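Side-chain contacts in cryptic loci regulator 2 (PDB 5IKJ), which promotes transcriptional silencing at heterochromatic loci, acting upstream of histone deacetylases and supporting nucleosome positioning and the silencing function of the SHREC complex: residues A[187-190]-A[191-195]; A[59-62]-A[63-67]. All coordinates share one frame; numbering follows the deposited sequence.

Interaction 1. Residues A[187-190]-A[191-195]. With ZN (zinc ion), chain C.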
loop_
_atom_site.group_PDB
_atom_site.type_symbol
_atom_site.label_atom_id
_atom_site.label_comp_id
_atom_site.label_asym_id
_atom_site.label_seq_id
_atom_site.Cartn_x
_atom_site.Cartn_y
_atom_site.Cartn_z
ATOM N N LEU A 187 18.758 8.307 -10.915
ATOM C CA LEU A 187 18.183 7.820 -9.665
ATOM C C LEU A 187 17.430 6.511 -9.865
ATOM O O LEU A 187 17.498 5.614 -9.016
ATOM C CB LEU A 187 17.256 8.874 -9.063
ATOM C CG LEU A 187 17.825 9.723 -7.926
ATOM C CD1 LEU A 187 16.771 10.703 -7.462
ATOM C CD2 LEU A 187 18.295 8.863 -6.755
ATOM N N HIS A 188 16.699 6.383 -10.972
ATOM C CA HIS A 188 15.939 5.160 -11.203
ATOM C C HIS A 188 16.863 3.960 -11.364
ATOM O O HIS A 188 16.570 2.874 -10.854
ATOM C CB HIS A 188 15.039 5.328 -12.426
ATOM C CG HIS A 188 13.937 6.321 -12.224
ATOM N ND1 HIS A 188 12.777 6.013 -11.548
ATOM C CD2 HIS A 188 13.823 7.618 -12.598
ATOM C CE1 HIS A 188 11.993 7.076 -11.517
ATOM N NE2 HIS A 188 12.604 8.062 -12.147
ATOM N N HIS A 189 17.987 4.138 -12.061
ATOM C CA HIS A 189 18.972 3.066 -12.150
ATOM C C HIS A 189 19.639 2.825 -10.802
ATOM O O HIS A 189 19.865 1.672 -10.413
ATOM C CB HIS A 189 20.018 3.397 -13.212
ATOM C CG HIS A 189 20.849 2.222 -13.623
ATOM N ND1 HIS A 189 20.373 1.230 -14.452
ATOM C CD2 HIS A 189 22.121 1.876 -13.315
ATOM C CE1 HIS A 189 21.316 0.325 -14.640
ATOM N NE2 HIS A 189 22.387 0.693 -13.960
ATOM N N LEU A 190 19.967 3.898 -10.077
ATOM C CA LEU A 190 20.516 3.742 -8.735
ATOM C C LEU A 190 19.582 2.924 -7.855
ATOM O O LEU A 190 20.024 2.031 -7.123
ATOM C CB LEU A 190 20.766 5.114 -8.106
ATOM C CG LEU A 190 21.300 5.101 -6.670
ATOM C CD1 LEU A 190 22.663 4.430 -6.605
ATOM C CD2 LEU A 190 21.367 6.509 -6.097
ATOM N N TYR A 191 18.283 3.223 -7.909
ATOM C CA TYR A 191 17.315 2.509 -7.086
ATOM C C TYR A 191 17.226 1.041 -7.487
ATOM O O TYR A 191 17.028 0.169 -6.634
ATOM C CB TYR A 191 15.953 3.191 -7.200
ATOM C CG TYR A 191 14.840 2.502 -6.452
ATOM C CD1 TYR A 191 14.692 2.665 -5.081
ATOM C CD2 TYR A 191 13.925 1.701 -7.120
ATOM C CE1 TYR A 191 13.669 2.041 -4.396
ATOM C CE2 TYR A 191 12.900 1.075 -6.445
ATOM C CZ TYR A 191 12.776 1.248 -5.083
ATOM O OH TYR A 191 11.755 0.622 -4.407
ATOM N N TRP A 192 17.373 0.748 -8.781
ATOM C CA TRP A 192 17.384 -0.639 -9.234
ATOM C C TRP A 192 18.620 -1.375 -8.733
ATOM O O TRP A 192 18.551 -2.566 -8.410
ATOM C CB TRP A 192 17.316 -0.684 -10.760
ATOM C CG TRP A 192 17.512 -2.049 -11.338
ATOM C CD1 TRP A 192 16.576 -3.036 -11.447
ATOM C CD2 TRP A 192 18.720 -2.579 -11.899
ATOM N NE1 TRP A 192 17.127 -4.149 -12.035
ATOM C CE2 TRP A 192 18.442 -3.893 -12.322
ATOM C CE3 TRP A 192 20.010 -2.070 -12.081
ATOM C CZ2 TRP A 192 19.406 -4.706 -12.916
ATOM C CZ3 TRP A 192 20.965 -2.878 -12.670
ATOM C CH2 TRP A 192 20.658 -4.182 -13.081
ATOM N N LEU A 193 19.760 -0.683 -8.661
ATOM C CA LEU A 193 20.995 -1.330 -8.232
ATOM C C LEU A 193 20.898 -1.819 -6.794
ATOM O O LEU A 193 21.438 -2.878 -6.455
ATOM C CB LEU A 193 22.174 -0.370 -8.385
ATOM C CG LEU A 193 22.761 -0.216 -9.790
ATOM C CD1 LEU A 193 23.790 0.904 -9.805
ATOM C CD2 LEU A 193 23.386 -1.522 -10.267
ATOM N N ILE A 194 20.214 -1.067 -5.932
ATOM C CA ILE A 194 20.130 -1.440 -4.525
ATOM C C ILE A 194 18.895 -2.272 -4.199
ATOM O O ILE A 194 18.850 -2.897 -3.129
ATOM C CB ILE A 194 20.153 -0.195 -3.621
ATOM C CG1 ILE A 194 18.933 0.678 -3.877
ATOM C CG2 ILE A 194 21.431 0.604 -3.832
ATOM C CD1 ILE A 194 17.819 0.463 -2.898
ATOM N N SER A 195 17.895 -2.303 -5.081
ATOM C CA SER A 195 16.632 -2.980 -4.802
ATOM C C SER A 195 16.521 -4.345 -5.472
ATOM O O SER A 195 16.153 -5.325 -4.816
ATOM C CB SER A 195 15.455 -2.097 -5.233
ATOM O OG SER A 195 15.241 -1.049 -4.305
HETATM ZN ZN ZN C . 18.471 1.182 -15.348
#
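H189 meets W192 and L193 one turn further along helix 183-195. Its CG lies anti to the backbone N (chi1 -165°), which carries the imidazole forward along the helix, beside W192 and L193. H189 CB stands off the metal, 3.4 Å from the zinc ion, and makes no bond to it. H189 ND1 is the metal ligand, with a bond of 2.1 Å to zinc. CE1, next on the ring, meets the indole: W192 CE3 lies 3.7 Å from H189 CE1, over one face of the imidazole and offset toward its rim. The two side chains run side by side and point the same way. Their planes are tilted by 36°, so the pair is neither a flat stack nor a T. NE2 is hydrogen-bonded to D21, which fixes the rotation of the ring from the side away from the metal. CD2 touches a methyl of L193, with H189 CD2 and L193 CD1 4.0 Å apart. The backbone repeats the pairing: L193 N donates to H189 O at 2.9 Å. W192 NE1 is hydrogen-bonded to N200 O, beyond the end of the helix. With an alanine in place of W192, one face of the zinc-bound imidazole is likely to lose its cover and N200 O its indole donor. C204, C206 and C209 complete the sphere, making this a zinc site of three cysteines and one histidine, the histidine supplied by a helix.

Interaction 2. Residues A[59-62]-A[63-67]; sequences CGRL and LAQHV
L63, whose N donates a hydrogen bond to C59 O at 2.8 Å with an N-H...O angle of 156°, has a carbonyl oxygen gripped by two N-H groups. V67 N reaches L63 O at 2.8 Å, one full helical turn on. H66 N comes to the same oxygen from three residues on, the spacing of a 3-10 turn. L63 CB also lies against C59 O. A64 N bonds to G60 O, and Q65 N to R61 O, with the spacing of an alpha helix. H66 N makes a further, weak bond to L62 O. This ladder is the last part of alpha helix 50-67, which packs against helix 183-195 through C59, L62 and V67. On another side of it Q65 runs back toward R61, its chain extended beyond CG. Q65 CG is 3.2 Å from R61 O. The amide end then lies alongside the arginine chain, with Q65 NE2 3.3 Å from R61 CG. R61 starts out extended and bends at chi3 (74°). Q65 NE2 lies at the edge of the guanidinium, near its plane, while the amide plane is turned 68° from it. Q65 OE1 faces the other way, toward L62 CD2 at 3.7 Å. R61 also touches E140, and Q65 packs on F139. H66 turns its ring off the helix, and its NE2 is hydrogen-bonded to E225.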
loop_
_atom_site.group_PDB
_atom_site.type_symbol
_atom_site.label_atom_id
_atom_site.label_comp_id
_atom_site.label_asym_id
_atom_site.label_seq_id
_atom_site.Cartn_x
_atom_site.Cartn_y
_atom_site.Cartn_z
ATOM N N CYS A 59 21.296 12.200 -4.504
ATOM C CA CYS A 59 21.085 10.766 -4.681
ATOM C C CYS A 59 20.778 10.091 -3.351
ATOM O O CYS A 59 19.836 9.297 -3.247
ATOM C CB CYS A 59 22.315 10.134 -5.331
ATOM S SG CYS A 59 22.550 10.541 -7.068
ATOM N N GLY A 60 21.562 10.400 -2.316
ATOM C CA GLY A 60 21.369 9.745 -1.033
ATOM C C GLY A 60 20.044 10.092 -0.383
ATOM O O GLY A 60 19.361 9.216 0.153
ATOM N N ARG A 61 19.662 11.370 -0.415
ATOM C CA ARG A 61 18.396 11.771 0.190
ATOM C C ARG A 61 17.222 11.106 -0.513
ATOM O O ARG A 61 16.337 10.535 0.133
ATOM C CB ARG A 61 18.235 13.293 0.151
ATOM C CG ARG A 61 16.864 13.758 0.644
ATOM C CD ARG A 61 16.726 15.270 0.700
ATOM N NE ARG A 61 16.597 15.870 -0.625
ATOM C CZ ARG A 61 17.606 16.360 -1.340
ATOM N NH1 ARG A 61 17.371 16.883 -2.536
ATOM N NH2 ARG A 61 18.846 16.334 -0.869
ATOM N N LEU A 62 17.195 11.176 -1.844
ATOM C CA LEU A 62 16.051 10.667 -2.592
ATOM C C LEU A 62 16.044 9.145 -2.622
ATOM O O LEU A 62 14.975 8.527 -2.561
ATOM C CB LEU A 62 16.059 11.244 -4.007
ATOM C CG LEU A 62 15.900 12.768 -4.046
ATOM C CD1 LEU A 62 16.150 13.320 -5.440
ATOM C CD2 LEU A 62 14.519 13.179 -3.557
ATOM N N LEU A 63 17.219 8.524 -2.712
ATOM C CA LEU A 63 17.295 7.079 -2.536
ATOM C C LEU A 63 16.750 6.679 -1.171
ATOM O O LEU A 63 15.911 5.777 -1.062
ATOM C CB LEU A 63 18.738 6.601 -2.703
ATOM C CG LEU A 63 18.952 5.088 -2.591
ATOM C CD1 LEU A 63 18.110 4.347 -3.621
ATOM C CD2 LEU A 63 20.425 4.730 -2.750
ATOM N N ALA A 64 17.204 7.356 -0.113
ATOM C CA ALA A 64 16.737 7.035 1.231
ATOM C C ALA A 64 15.228 7.191 1.345
ATOM O O ALA A 64 14.549 6.339 1.928
ATOM C CB ALA A 64 17.444 7.920 2.257
ATOM N N GLN A 65 14.683 8.281 0.800
ATOM C CA GLN A 65 13.240 8.483 0.831
ATOM C C GLN A 65 12.503 7.477 -0.039
ATOM O O GLN A 65 11.297 7.288 0.138
ATOM C CB GLN A 65 12.905 9.909 0.388
ATOM C CG GLN A 65 13.420 10.980 1.338
ATOM C CD GLN A 65 13.319 12.378 0.761
ATOM O OE1 GLN A 65 12.857 12.565 -0.364
ATOM N NE2 GLN A 65 13.754 13.369 1.531
ATOM N N HIS A 66 13.202 6.824 -0.969
ATOM C CA HIS A 66 12.571 5.802 -1.794
ATOM C C HIS A 66 12.605 4.447 -1.098
ATOM O O HIS A 66 11.570 3.787 -0.954
ATOM C CB HIS A 66 13.272 5.729 -3.149
ATOM C CG HIS A 66 12.438 5.123 -4.235
ATOM N ND1 HIS A 66 12.822 5.141 -5.558
ATOM C CD2 HIS A 66 11.246 4.480 -4.198
ATOM C CE1 HIS A 66 11.903 4.539 -6.291
ATOM N NE2 HIS A 66 10.935 4.129 -5.490
ATOM N N VAL A 67 13.787 4.022 -0.649
ATOM C CA VAL A 67 13.920 2.696 -0.050
ATOM C C VAL A 67 13.179 2.631 1.277
ATOM O O VAL A 67 12.516 1.633 1.585
ATOM C CB VAL A 67 15.404 2.325 0.123
ATOM C CG1 VAL A 67 15.541 0.858 0.518
ATOM C CG2 VAL A 67 16.174 2.592 -1.151
#

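How the interactions relate
Interactions 1 and 2 lie on two helices that pack together, 183-195 and 50-67. The centres of the two interactions are about 10 Å apart. The seam between them is mostly aliphatic. I194 CD1 meets V67 CG2 at 3.2 Å, and L187 CD1 meets L62 CD1 at 3.4 Å. L190 rests on C59 in the same layer. The aromatic part of the seam is Y191 stacked on H66, where Y191 CD1 comes 3.1 Å from H66 ND1. Interaction 1 holds the zinc ligand H189. Interaction 2 supplies none, and the side chain of H66 stays about 12 Å from the metal. Helix 50-67 therefore covers part of the zinc-bearing helix without entering the site.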